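Local coordinates for protein (atp-binding domain of protein MJ0577) (Methanocaldococcus jannaschii, PDB 1MJH), which binds ATP together with a manganese ion, as a homodimeric cytoplasmic protein of the universal stress protein family, at residues M4-S15 against G120-K131; E16-H24 against V154-S162. One frame throughout, in Å; residues are numbered along the deposited sequence.

Both contacts reach one parallel five-stranded sheet, their centres about 10 Å apart. Contact 1 pairs strand 7-11 with strand 123-127 near the middle of the chain; contact 2 sets helix 16-27 against strand 154-157, the next strand beyond 123-127, and the tail after it. Along the chain the segments alternate: strand 7-11 leads through a short loop, with Ser-15 as N-cap, into helix 16-27, and strand 123-127 is followed, after helix 141-149, by 154-157, one of the two edge strands. The contacts meet where the Tyr-10 hydroxyl bonds Ala-18 O, and both touch ATP. The C-terminal ends of strands 7-11 and 123-127 and the loops after them thus make up part of the nucleotide site, while strand 154-157 carries the sheet into the second subunit.

Contact 1. Residues M4-S15 against G120-K131. With ATP (adenosine-5'-triphosphate), chain F.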
loop_
_atom_site.group_PDB
_atom_site.type_symbol
_atom_site.label_atom_id
_atom_site.label_comp_id
_atom_site.label_asym_id
_atom_site.label_seq_id
_atom_site.Cartn_x
_atom_site.Cartn_y
_atom_site.Cartn_z
ATOM N N MET B 4 -10.057 2.645 10.785
ATOM C CA MET B 4 -10.967 3.574 10.134
ATOM C C MET B 4 -10.076 4.540 9.349
ATOM O O MET B 4 -9.048 4.905 9.914
ATOM C CB MET B 4 -11.793 4.368 11.172
ATOM C CG MET B 4 -12.806 5.275 10.468
ATOM S SD MET B 4 -14.120 5.852 11.557
ATOM C CE MET B 4 -13.164 6.847 12.697
ATOM N N TYR B 5 -10.370 4.850 8.100
ATOM C CA TYR B 5 -9.471 5.727 7.360
ATOM C C TYR B 5 -10.028 7.145 7.431
ATOM O O TYR B 5 -10.791 7.570 6.563
ATOM C CB TYR B 5 -9.373 5.252 5.906
ATOM C CG TYR B 5 -8.879 3.815 5.785
ATOM C CD1 TYR B 5 -7.647 3.389 6.235
ATOM C CD2 TYR B 5 -9.763 2.893 5.225
ATOM C CE1 TYR B 5 -7.272 2.054 6.121
ATOM C CE2 TYR B 5 -9.395 1.562 5.098
ATOM C CZ TYR B 5 -8.153 1.167 5.545
ATOM O OH TYR B 5 -7.783 -0.153 5.431
ATOM N N LYS B 6 -9.869 7.798 8.578
ATOM C CA LYS B 6 -10.366 9.160 8.747
ATOM C C LYS B 6 -9.355 10.190 8.284
ATOM O O LYS B 6 -9.792 11.198 7.737
ATOM C CB LYS B 6 -10.659 9.363 10.262
ATOM C CG LYS B 6 -11.266 10.736 10.523
ATOM C CD LYS B 6 -11.963 10.839 11.872
ATOM C CE LYS B 6 -12.766 12.131 11.951
ATOM N NZ LYS B 6 -13.916 12.018 12.895
ATOM N N LYS B 7 -8.057 9.944 8.486
ATOM C CA LYS B 7 -7.040 10.921 8.125
ATOM C C LYS B 7 -5.990 10.290 7.229
ATOM O O LYS B 7 -5.431 9.214 7.528
ATOM C CB LYS B 7 -6.397 11.472 9.419
ATOM C CG LYS B 7 -5.468 12.652 9.139
ATOM C CD LYS B 7 -4.745 13.045 10.439
ATOM C CE LYS B 7 -5.777 13.563 11.449
ATOM N NZ LYS B 7 -5.039 14.437 12.429
ATOM N N ILE B 8 -5.822 10.844 6.029
ATOM C CA ILE B 8 -4.878 10.318 5.032
ATOM C C ILE B 8 -3.679 11.241 4.834
ATOM O O ILE B 8 -3.847 12.482 4.734
ATOM C CB ILE B 8 -5.648 10.276 3.669
ATOM C CG1 ILE B 8 -6.802 9.311 3.759
ATOM C CG2 ILE B 8 -4.717 9.895 2.514
ATOM C CD1 ILE B 8 -7.895 9.549 2.693
ATOM N N LEU B 9 -2.495 10.654 4.684
ATOM C CA LEU B 9 -1.318 11.448 4.296
ATOM C C LEU B 9 -1.140 11.245 2.791
ATOM O O LEU B 9 -1.042 10.080 2.374
ATOM C CB LEU B 9 0.004 11.073 4.972
ATOM C CG LEU B 9 1.294 11.769 4.510
ATOM C CD1 LEU B 9 1.191 13.299 4.736
ATOM C CD2 LEU B 9 2.545 11.272 5.231
ATOM N N TYR B 10 -1.087 12.324 1.993
ATOM C CA TYR B 10 -0.902 12.188 0.565
ATOM C C TYR B 10 0.302 13.045 0.196
ATOM O O TYR B 10 0.215 14.289 0.119
ATOM C CB TYR B 10 -2.147 12.678 -0.228
ATOM C CG TYR B 10 -1.905 12.860 -1.700
ATOM C CD1 TYR B 10 -1.310 11.831 -2.447
ATOM C CD2 TYR B 10 -2.256 14.031 -2.363
ATOM C CE1 TYR B 10 -1.089 11.980 -3.804
ATOM C CE2 TYR B 10 -2.031 14.179 -3.724
ATOM C CZ TYR B 10 -1.450 13.162 -4.424
ATOM O OH TYR B 10 -1.196 13.282 -5.790
ATOM N N PRO B 11 1.467 12.437 0.139
ATOM C CA PRO B 11 2.693 13.137 -0.218
ATOM C C PRO B 11 2.815 13.143 -1.747
ATOM O O PRO B 11 2.704 12.096 -2.375
ATOM C CB PRO B 11 3.786 12.262 0.386
ATOM C CG PRO B 11 3.232 10.861 0.449
ATOM C CD PRO B 11 1.732 10.994 0.401
ATOM N N THR B 12 2.986 14.339 -2.306
ATOM C CA THR B 12 3.083 14.415 -3.764
ATOM C C THR B 12 4.329 15.145 -4.215
ATOM O O THR B 12 4.742 16.119 -3.568
ATOM C CB THR B 12 1.826 15.148 -4.337
ATOM O OG1 THR B 12 2.050 15.239 -5.749
ATOM C CG2 THR B 12 1.677 16.561 -3.804
ATOM N N ASP B 13 4.957 14.670 -5.284
ATOM C CA ASP B 13 6.073 15.328 -5.930
ATOM C C ASP B 13 5.622 15.905 -7.270
ATOM O O ASP B 13 6.455 16.303 -8.087
ATOM C CB ASP B 13 7.217 14.294 -6.165
ATOM C CG ASP B 13 6.728 13.096 -6.962
ATOM O OD1 ASP B 13 5.519 13.057 -7.312
ATOM O OD2 ASP B 13 7.512 12.140 -7.206
ATOM N N PHE B 14 4.315 15.994 -7.469
ATOM C CA PHE B 14 3.707 16.531 -8.702
ATOM C C PHE B 14 4.034 15.693 -9.920
ATOM O O PHE B 14 3.865 16.177 -11.073
ATOM C CB PHE B 14 4.001 18.027 -8.951
ATOM C CG PHE B 14 3.910 18.822 -7.659
ATOM C CD1 PHE B 14 2.730 18.861 -6.951
ATOM C CD2 PHE B 14 5.022 19.461 -7.144
ATOM C CE1 PHE B 14 2.601 19.546 -5.746
ATOM C CE2 PHE B 14 4.937 20.146 -5.935
ATOM C CZ PHE B 14 3.718 20.177 -5.268
ATOM N N SER B 15 4.358 14.413 -9.721
ATOM C CA SER B 15 4.683 13.543 -10.867
ATOM C C SER B 15 3.437 12.898 -11.458
ATOM O O SER B 15 2.361 12.948 -10.872
ATOM C CB SER B 15 5.618 12.408 -10.435
ATOM O OG SER B 15 4.940 11.585 -9.466
ATOM N N GLY B 120 -0.779 11.765 13.115
ATOM C CA GLY B 120 -1.610 10.635 13.472
ATOM C C GLY B 120 -2.481 10.113 12.333
ATOM O O GLY B 120 -3.667 9.792 12.501
ATOM N N VAL B 121 -1.877 9.964 11.149
ATOM C CA VAL B 121 -2.714 9.506 10.028
ATOM C C VAL B 121 -3.056 8.033 10.126
ATOM O O VAL B 121 -2.298 7.303 10.751
ATOM C CB VAL B 121 -2.061 9.864 8.673
ATOM C CG1 VAL B 121 -1.622 11.326 8.651
ATOM C CG2 VAL B 121 -0.884 8.975 8.331
ATOM N N ASP B 122 -4.081 7.587 9.442
ATOM C CA ASP B 122 -4.537 6.208 9.324
ATOM C C ASP B 122 -3.931 5.469 8.105
ATOM O O ASP B 122 -3.974 4.236 8.104
ATOM C CB ASP B 122 -6.061 6.219 9.204
ATOM C CG ASP B 122 -6.717 6.831 10.456
ATOM O OD1 ASP B 122 -6.539 6.204 11.530
ATOM O OD2 ASP B 122 -7.379 7.897 10.413
ATOM N N ILE B 123 -3.368 6.222 7.168
ATOM C CA ILE B 123 -2.864 5.545 5.952
ATOM C C ILE B 123 -2.061 6.579 5.180
ATOM O O ILE B 123 -2.348 7.788 5.295
ATOM C CB ILE B 123 -4.039 5.011 5.130
ATOM C CG1 ILE B 123 -3.499 4.297 3.873
ATOM C CG2 ILE B 123 -5.036 6.109 4.714
ATOM C CD1 ILE B 123 -4.624 3.525 3.159
ATOM N N ILE B 124 -1.055 6.139 4.459
ATOM C CA ILE B 124 -0.314 6.979 3.538
ATOM C C ILE B 124 -0.670 6.494 2.124
ATOM O O ILE B 124 -0.567 5.281 1.910
ATOM C CB ILE B 124 1.205 6.787 3.722
ATOM C CG1 ILE B 124 1.543 7.120 5.231
ATOM C CG2 ILE B 124 1.886 7.818 2.850
ATOM C CD1 ILE B 124 3.010 6.949 5.495
ATOM N N ILE B 125 -1.116 7.370 1.236
ATOM C CA ILE B 125 -1.455 6.928 -0.156
ATOM C C ILE B 125 -0.436 7.619 -1.092
ATOM O O ILE B 125 -0.358 8.848 -1.127
ATOM C CB ILE B 125 -2.892 7.340 -0.477
ATOM C CG1 ILE B 125 -3.893 6.554 0.394
ATOM C CG2 ILE B 125 -3.167 6.994 -1.966
ATOM C CD1 ILE B 125 -5.361 6.898 0.122
ATOM N N MET B 126 0.370 6.859 -1.836
ATOM C CA MET B 126 1.488 7.484 -2.602
ATOM C C MET B 126 1.710 6.718 -3.894
ATOM O O MET B 126 1.263 5.570 -3.993
ATOM C CB MET B 126 2.782 7.626 -1.722
ATOM C CG MET B 126 3.413 6.235 -1.368
ATOM S SD MET B 126 4.644 6.318 0.079
ATOM C CE MET B 126 5.751 7.532 -0.671
ATOM N N GLY B 127 2.485 7.333 -4.819
ATOM C CA GLY B 127 2.774 6.570 -6.048
ATOM C C GLY B 127 3.916 5.595 -5.820
ATOM O O GLY B 127 4.705 5.699 -4.877
ATOM N N SER B 128 4.023 4.610 -6.755
ATOM C CA SER B 128 5.176 3.711 -6.742
ATOM C C SER B 128 6.439 4.394 -7.276
ATOM O O SER B 128 7.572 3.991 -6.960
ATOM C CB SER B 128 4.906 2.481 -7.602
ATOM O OG SER B 128 4.693 2.879 -8.962
ATOM N N HIS B 129 6.264 5.403 -8.144
ATOM C CA HIS B 129 7.355 6.119 -8.799
ATOM C C HIS B 129 6.994 7.601 -8.843
ATOM O O HIS B 129 5.946 7.985 -8.353
ATOM C CB HIS B 129 7.557 5.629 -10.277
ATOM C CG HIS B 129 7.960 4.181 -10.381
ATOM N ND1 HIS B 129 7.144 3.097 -10.151
ATOM C CD2 HIS B 129 9.184 3.665 -10.716
ATOM C CE1 HIS B 129 7.836 1.984 -10.320
ATOM N NE2 HIS B 129 9.104 2.296 -10.670
ATOM N N GLY B 130 7.946 8.392 -9.328
ATOM C CA GLY B 130 7.841 9.829 -9.150
ATOM C C GLY B 130 8.469 10.573 -10.312
ATOM O O GLY B 130 8.202 10.152 -11.439
ATOM N N LYS B 131 9.179 11.648 -9.996
ATOM C CA LYS B 131 9.713 12.449 -11.135
ATOM C C LYS B 131 10.831 11.738 -11.876
ATOM O O LYS B 131 10.979 12.035 -13.072
ATOM C CB LYS B 131 10.190 13.792 -10.583
ATOM C CG LYS B 131 9.147 14.786 -10.091
ATOM C CD LYS B 131 8.348 15.311 -11.304
ATOM C CE LYS B 131 7.574 16.554 -10.926
ATOM N NZ LYS B 131 7.089 17.246 -12.163
HETATM P PG ATP F . 13.817 8.195 -7.200
HETATM O O1G ATP F . 14.246 7.113 -6.271
HETATM O O2G ATP F . 13.526 9.365 -6.439
HETATM O O3G ATP F . 14.800 8.466 -8.260
HETATM P PB ATP F . 11.124 8.122 -8.407
HETATM O O1B ATP F . 10.730 7.463 -9.659
HETATM O O2B ATP F . 11.156 9.578 -8.575
HETATM O O3B ATP F . 12.503 7.545 -7.912
HETATM P PA ATP F . 9.751 8.246 -5.763
HETATM O O1A ATP F . 10.092 7.184 -4.848
HETATM O O2A ATP F . 10.343 9.523 -5.552
HETATM O O3A ATP F . 10.078 7.703 -7.278
HETATM O "O5'" ATP F . 8.220 8.570 -5.952
HETATM C "C5'" ATP F . 7.276 7.717 -5.255
HETATM C "C4'" ATP F . 6.214 8.580 -4.599
HETATM O "O4'" ATP F . 6.858 9.275 -3.458
HETATM C "C3'" ATP F . 5.629 9.718 -5.421
HETATM O "O3'" ATP F . 4.603 9.287 -6.325
HETATM C "C2'" ATP F . 5.112 10.641 -4.290
HETATM O "O2'" ATP F . 3.865 10.116 -3.792
HETATM C "C1'" ATP F . 6.253 10.499 -3.249
HETATM N N9 ATP F . 7.241 11.567 -3.318
HETATM C C8 ATP F . 8.438 11.589 -3.945
HETATM N N7 ATP F . 9.132 12.692 -3.738
HETATM C C5 ATP F . 8.345 13.437 -2.996
HETATM C C6 ATP F . 8.542 14.705 -2.475
HETATM N N6 ATP F . 9.662 15.384 -2.727
HETATM N N1 ATP F . 7.558 15.211 -1.738
HETATM C C2 ATP F . 6.417 14.497 -1.468
HETATM N N3 ATP F . 6.140 13.261 -1.921
HETATM C C4 ATP F . 7.162 12.838 -2.698
HETATM O O HOH W 1 -6.941 3.181 11.511
HETATM O O HOH W 2 10.037 12.442 -7.305
HETATM O O HOH W 3 4.649 18.672 -12.297
#
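Ile-8 and Ile-123 lie side by side and point the same way, with CG1 of Ile-8 3.8 Å from CG2 of Ile-123; two residues further along that strand, Ile-125 CD1 meets the CG2 methyl of the same Ile-8, which sits in the hollow between the two. Helix 16-27 packs on this face. On the other, Leu-9 CB rests on the CG1 methyl of Val-121, and the CG and CD edge of the Pro-11 ring crosses Ile-124 and Met-126 at about a right angle, its CG 3.9 Å from Met-126 CB. Leu-9 straddles Ile-124, its N bonding Ile-123 O (2.9 Å) and its O receiving Ile-125 N, as in a parallel pair. At the start of the strands Asp-122 turns CG beside its own backbone N (chi1 -62°), which brings OD2 to Lys-7 N at 2.9 Å on the anti lone pair, with a weaker bond from Lys-6 N. At the far end Asp-13 OD1 takes both N and OG of Ser-15, while Asp-13 OD2 lies 3.0 Å from Gly-130 CA, where a side chain would clash. ATP O2' donates to Pro-11 O and ATP O3' to His-129 O, so the apolar side chains on the two faces give way, at the C-terminal ends, to backbone groups that hold the ribose.

Contact 2. Residues E16-H24 against V154-S162; sequences ETAEIALKH and VLVVKRKNS. With ATP (adenosine-5'-triphosphate), chain F.
The helix of 16-24 crosses strand 154-157 at 124° between their N-to-C directions, the axes 8.6 Å apart at closest, and the backbones come closest at Thr-17 and Arg-159, CA to CA 4.9 Å. Val-157 is the main apolar bump here: its CG1 meets CG2 of Ile-20 at 3.6 Å, while CG2 packs on Ala-21 CB and sits over one face of the His-24 imidazole, a CH-pi contact of 3.9 Å to the ring centroid, offset toward the rim. With CG beside the backbone N (chi1 -67°), the His-24 ring lies over this valine, and ND1 bonds Tyr-5 OH of the second subunit. An alanine here would strip the methyl of its aromatic cover and is likely to leave that tyrosine hydroxyl without its imidazole partner. Further along, Ile-20 CD1 reaches the Lys-160 side chain at CG, 3.9 Å away. Thr-17 leans on Arg-159, its OG1 3.3 Å from Arg-159 CB, and the aliphatic part of Lys-160 crosses Glu-16 at about a right angle. One water ties this end together, donating to Glu-16 OE2 and accepting from Lys-160 N, 2.9 Å away, with Thr-17 OG1 at the same distance. Arg-159 carries its guanidinium to Asn-133, an ATP-binding residue. A helix packed on the face of a parallel sheet fits the alpha/beta fold of universal stress proteins, and here the edge strand pairs antiparallel with a strand of the second subunit.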
loop_
_atom_site.group_PDB
_atom_site.type_symbol
_atom_site.label_atom_id
_atom_site.label_comp_id
_atom_site.label_asym_id
_atom_site.label_seq_id
_atom_site.Cartn_x
_atom_site.Cartn_y
_atom_site.Cartn_z
ATOM N N GLU B 16 3.551 12.369 -12.690
ATOM C CA GLU B 16 2.401 11.673 -13.263
ATOM C C GLU B 16 1.903 10.561 -12.349
ATOM O O GLU B 16 0.701 10.314 -12.251
ATOM C CB GLU B 16 2.854 11.093 -14.593
ATOM C CG GLU B 16 2.055 10.031 -15.289
ATOM C CD GLU B 16 2.892 9.568 -16.499
ATOM O OE1 GLU B 16 2.760 10.372 -17.462
ATOM O OE2 GLU B 16 3.611 8.539 -16.424
ATOM N N THR B 17 2.847 9.776 -11.777
ATOM C CA THR B 17 2.370 8.677 -10.913
ATOM C C THR B 17 1.707 9.217 -9.642
ATOM O O THR B 17 0.679 8.681 -9.232
ATOM C CB THR B 17 3.566 7.769 -10.515
ATOM O OG1 THR B 17 4.176 7.272 -11.743
ATOM C CG2 THR B 17 3.034 6.516 -9.849
ATOM N N ALA B 18 2.225 10.270 -9.046
ATOM C CA ALA B 18 1.545 10.852 -7.868
ATOM C C ALA B 18 0.135 11.291 -8.266
ATOM O O ALA B 18 -0.803 11.326 -7.459
ATOM C CB ALA B 18 2.373 12.014 -7.288
ATOM N N GLU B 19 -0.070 11.820 -9.501
ATOM C CA GLU B 19 -1.438 12.193 -9.925
ATOM C C GLU B 19 -2.359 11.006 -10.039
ATOM O O GLU B 19 -3.541 11.133 -9.725
ATOM C CB GLU B 19 -1.359 12.947 -11.272
ATOM C CG GLU B 19 -0.945 14.398 -10.978
ATOM C CD GLU B 19 -2.178 15.208 -10.546
ATOM O OE1 GLU B 19 -3.285 15.166 -11.155
ATOM O OE2 GLU B 19 -1.993 15.933 -9.532
ATOM N N ILE B 20 -1.852 9.789 -10.393
ATOM C CA ILE B 20 -2.680 8.613 -10.325
ATOM C C ILE B 20 -3.096 8.364 -8.874
ATOM O O ILE B 20 -4.242 8.001 -8.601
ATOM C CB ILE B 20 -2.008 7.330 -10.872
ATOM C CG1 ILE B 20 -1.468 7.650 -12.282
ATOM C CG2 ILE B 20 -3.030 6.197 -10.966
ATOM C CD1 ILE B 20 -0.701 6.474 -12.889
ATOM N N ALA B 21 -2.141 8.461 -7.980
ATOM C CA ALA B 21 -2.441 8.252 -6.538
ATOM C C ALA B 21 -3.484 9.216 -6.048
ATOM O O ALA B 21 -4.219 8.879 -5.112
ATOM C CB ALA B 21 -1.137 8.425 -5.734
ATOM N N LEU B 22 -3.585 10.466 -6.552
ATOM C CA LEU B 22 -4.664 11.361 -6.152
ATOM C C LEU B 22 -6.017 10.757 -6.409
ATOM O O LEU B 22 -6.993 10.987 -5.651
ATOM C CB LEU B 22 -4.471 12.713 -6.881
ATOM C CG LEU B 22 -5.537 13.763 -6.595
ATOM C CD1 LEU B 22 -5.630 14.101 -5.133
ATOM C CD2 LEU B 22 -5.093 15.024 -7.392
ATOM N N LYS B 23 -6.200 10.014 -7.528
ATOM C CA LYS B 23 -7.452 9.363 -7.810
ATOM C C LYS B 23 -7.881 8.438 -6.650
ATOM O O LYS B 23 -9.077 8.347 -6.368
ATOM C CB LYS B 23 -7.416 8.533 -9.096
ATOM C CG LYS B 23 -6.953 9.374 -10.309
ATOM C CD LYS B 23 -6.923 8.465 -11.545
ATOM C CE LYS B 23 -6.946 9.211 -12.852
ATOM N NZ LYS B 23 -8.066 10.168 -13.089
ATOM N N HIS B 24 -6.893 7.748 -6.086
ATOM C CA HIS B 24 -7.171 6.817 -4.974
ATOM C C HIS B 24 -7.465 7.586 -3.708
ATOM O O HIS B 24 -8.393 7.196 -2.982
ATOM C CB HIS B 24 -5.977 5.852 -4.751
ATOM C CG HIS B 24 -5.857 4.944 -5.950
ATOM N ND1 HIS B 24 -6.307 3.632 -5.867
ATOM C CD2 HIS B 24 -5.336 5.150 -7.185
ATOM C CE1 HIS B 24 -6.095 3.078 -7.061
ATOM N NE2 HIS B 24 -5.518 3.962 -7.916
ATOM N N VAL B 154 0.573 1.637 4.014
ATOM C CA VAL B 154 0.900 2.418 2.805
ATOM C C VAL B 154 0.211 1.817 1.570
ATOM O O VAL B 154 0.425 0.635 1.262
ATOM C CB VAL B 154 2.411 2.361 2.557
ATOM C CG1 VAL B 154 2.765 3.204 1.295
ATOM C CG2 VAL B 154 3.216 2.996 3.707
ATOM N N LEU B 155 -0.632 2.636 0.962
ATOM C CA LEU B 155 -1.248 2.234 -0.343
ATOM C C LEU B 155 -0.286 2.688 -1.426
ATOM O O LEU B 155 -0.137 3.882 -1.626
ATOM C CB LEU B 155 -2.648 2.824 -0.484
ATOM C CG LEU B 155 -3.303 2.581 -1.887
ATOM C CD1 LEU B 155 -3.378 1.093 -2.182
ATOM C CD2 LEU B 155 -4.742 3.168 -1.894
ATOM N N VAL B 156 0.310 1.767 -2.177
ATOM C CA VAL B 156 1.227 2.057 -3.248
ATOM C C VAL B 156 0.483 1.961 -4.586
ATOM O O VAL B 156 -0.027 0.909 -4.926
ATOM C CB VAL B 156 2.380 1.034 -3.298
ATOM C CG1 VAL B 156 3.323 1.445 -4.435
ATOM C CG2 VAL B 156 3.158 0.932 -1.966
ATOM N N VAL B 157 0.338 3.105 -5.262
ATOM C CA VAL B 157 -0.396 3.156 -6.518
ATOM C C VAL B 157 0.631 3.083 -7.659
ATOM O O VAL B 157 1.539 3.925 -7.685
ATOM C CB VAL B 157 -1.156 4.480 -6.610
ATOM C CG1 VAL B 157 -1.937 4.598 -7.937
ATOM C CG2 VAL B 157 -2.218 4.583 -5.490
ATOM N N LYS B 158 0.465 2.129 -8.560
ATOM C CA LYS B 158 1.570 1.934 -9.534
ATOM C C LYS B 158 1.525 2.927 -10.681
ATOM O O LYS B 158 0.505 3.500 -11.063
ATOM C CB LYS B 158 1.482 0.521 -10.181
ATOM C CG LYS B 158 1.464 -0.609 -9.130
ATOM C CD LYS B 158 2.701 -0.666 -8.296
ATOM C CE LYS B 158 4.082 -0.630 -8.966
ATOM N NZ LYS B 158 4.299 -1.892 -9.807
ATOM N N ARG B 159 2.707 3.094 -11.276
ATOM C CA ARG B 159 2.841 3.995 -12.435
ATOM C C ARG B 159 2.093 3.435 -13.642
ATOM O O ARG B 159 1.673 2.309 -13.644
ATOM C CB ARG B 159 4.337 4.098 -12.785
ATOM C CG ARG B 159 4.942 2.723 -13.135
ATOM C CD ARG B 159 6.428 2.872 -13.519
ATOM N NE ARG B 159 7.041 1.547 -13.753
ATOM C CZ ARG B 159 8.363 1.402 -13.948
ATOM N NH1 ARG B 159 9.199 2.437 -13.892
ATOM N NH2 ARG B 159 8.900 0.203 -14.145
ATOM N N LYS B 160 1.924 4.311 -14.648
ATOM C CA LYS B 160 1.258 3.800 -15.876
ATOM C C LYS B 160 1.998 2.603 -16.436
ATOM O O LYS B 160 3.198 2.487 -16.355
ATOM C CB LYS B 160 1.246 4.932 -16.921
ATOM C CG LYS B 160 0.242 6.029 -16.665
ATOM C CD LYS B 160 0.436 7.160 -17.707
ATOM C CE LYS B 160 -0.362 8.374 -17.247
ATOM N NZ LYS B 160 -1.765 8.014 -16.894
ATOM N N ASN B 161 1.231 1.759 -17.163
ATOM C CA ASN B 161 1.798 0.574 -17.803
ATOM C C ASN B 161 2.529 1.013 -19.081
ATOM O O ASN B 161 2.121 1.990 -19.727
ATOM C CB ASN B 161 0.694 -0.404 -18.178
ATOM C CG ASN B 161 -0.105 -0.924 -17.010
ATOM O OD1 ASN B 161 -1.345 -0.946 -17.022
ATOM N ND2 ASN B 161 0.643 -1.354 -16.001
ATOM N N SER B 162 3.699 0.449 -19.306
ATOM C CA SER B 162 4.655 0.922 -20.311
ATOM C C SER B 162 4.546 2.406 -20.644
ATOM O O SER B 162 4.909 2.844 -21.778
ATOM C CB SER B 162 4.627 -0.016 -21.520
ATOM O OG SER B 162 4.760 -1.362 -21.061
ATOM O OXT SER B 162 4.781 3.215 -19.689
HETATM P PG ATP F . 13.817 8.195 -7.200
HETATM O O1G ATP F . 14.246 7.113 -6.271
HETATM O O2G ATP F . 13.526 9.365 -6.439
HETATM O O3G ATP F . 14.800 8.466 -8.260
HETATM P PB ATP F . 11.124 8.122 -8.407
HETATM O O1B ATP F . 10.730 7.463 -9.659
HETATM O O2B ATP F . 11.156 9.578 -8.575
HETATM O O3B ATP F . 12.503 7.545 -7.912
HETATM P PA ATP F . 9.751 8.246 -5.763
HETATM O O1A ATP F . 10.092 7.184 -4.848
HETATM O O2A ATP F . 10.343 9.523 -5.552
HETATM O O3A ATP F . 10.078 7.703 -7.278
HETATM O "O5'" ATP F . 8.220 8.570 -5.952
HETATM C "C5'" ATP F . 7.276 7.717 -5.255
HETATM C "C4'" ATP F . 6.214 8.580 -4.599
HETATM O "O4'" ATP F . 6.858 9.275 -3.458
HETATM C "C3'" ATP F . 5.629 9.718 -5.421
HETATM O "O3'" ATP F . 4.603 9.287 -6.325
HETATM C "C2'" ATP F . 5.112 10.641 -4.290
HETATM O "O2'" ATP F . 3.865 10.116 -3.792
HETATM C "C1'" ATP F . 6.253 10.499 -3.249
HETATM N N9 ATP F . 7.241 11.567 -3.318
HETATM C C8 ATP F . 8.438 11.589 -3.945
HETATM N N7 ATP F . 9.132 12.692 -3.738
HETATM C C5 ATP F . 8.345 13.437 -2.996
HETATM C C6 ATP F . 8.542 14.705 -2.475
HETATM N N6 ATP F . 9.662 15.384 -2.727
HETATM N N1 ATP F . 7.558 15.211 -1.738
HETATM C C2 ATP F . 6.417 14.497 -1.468
HETATM N N3 ATP F . 6.140 13.261 -1.921
HETATM C C4 ATP F . 7.162 12.838 -2.698
HETATM O O HOH W 4 2.858 6.976 -14.258
#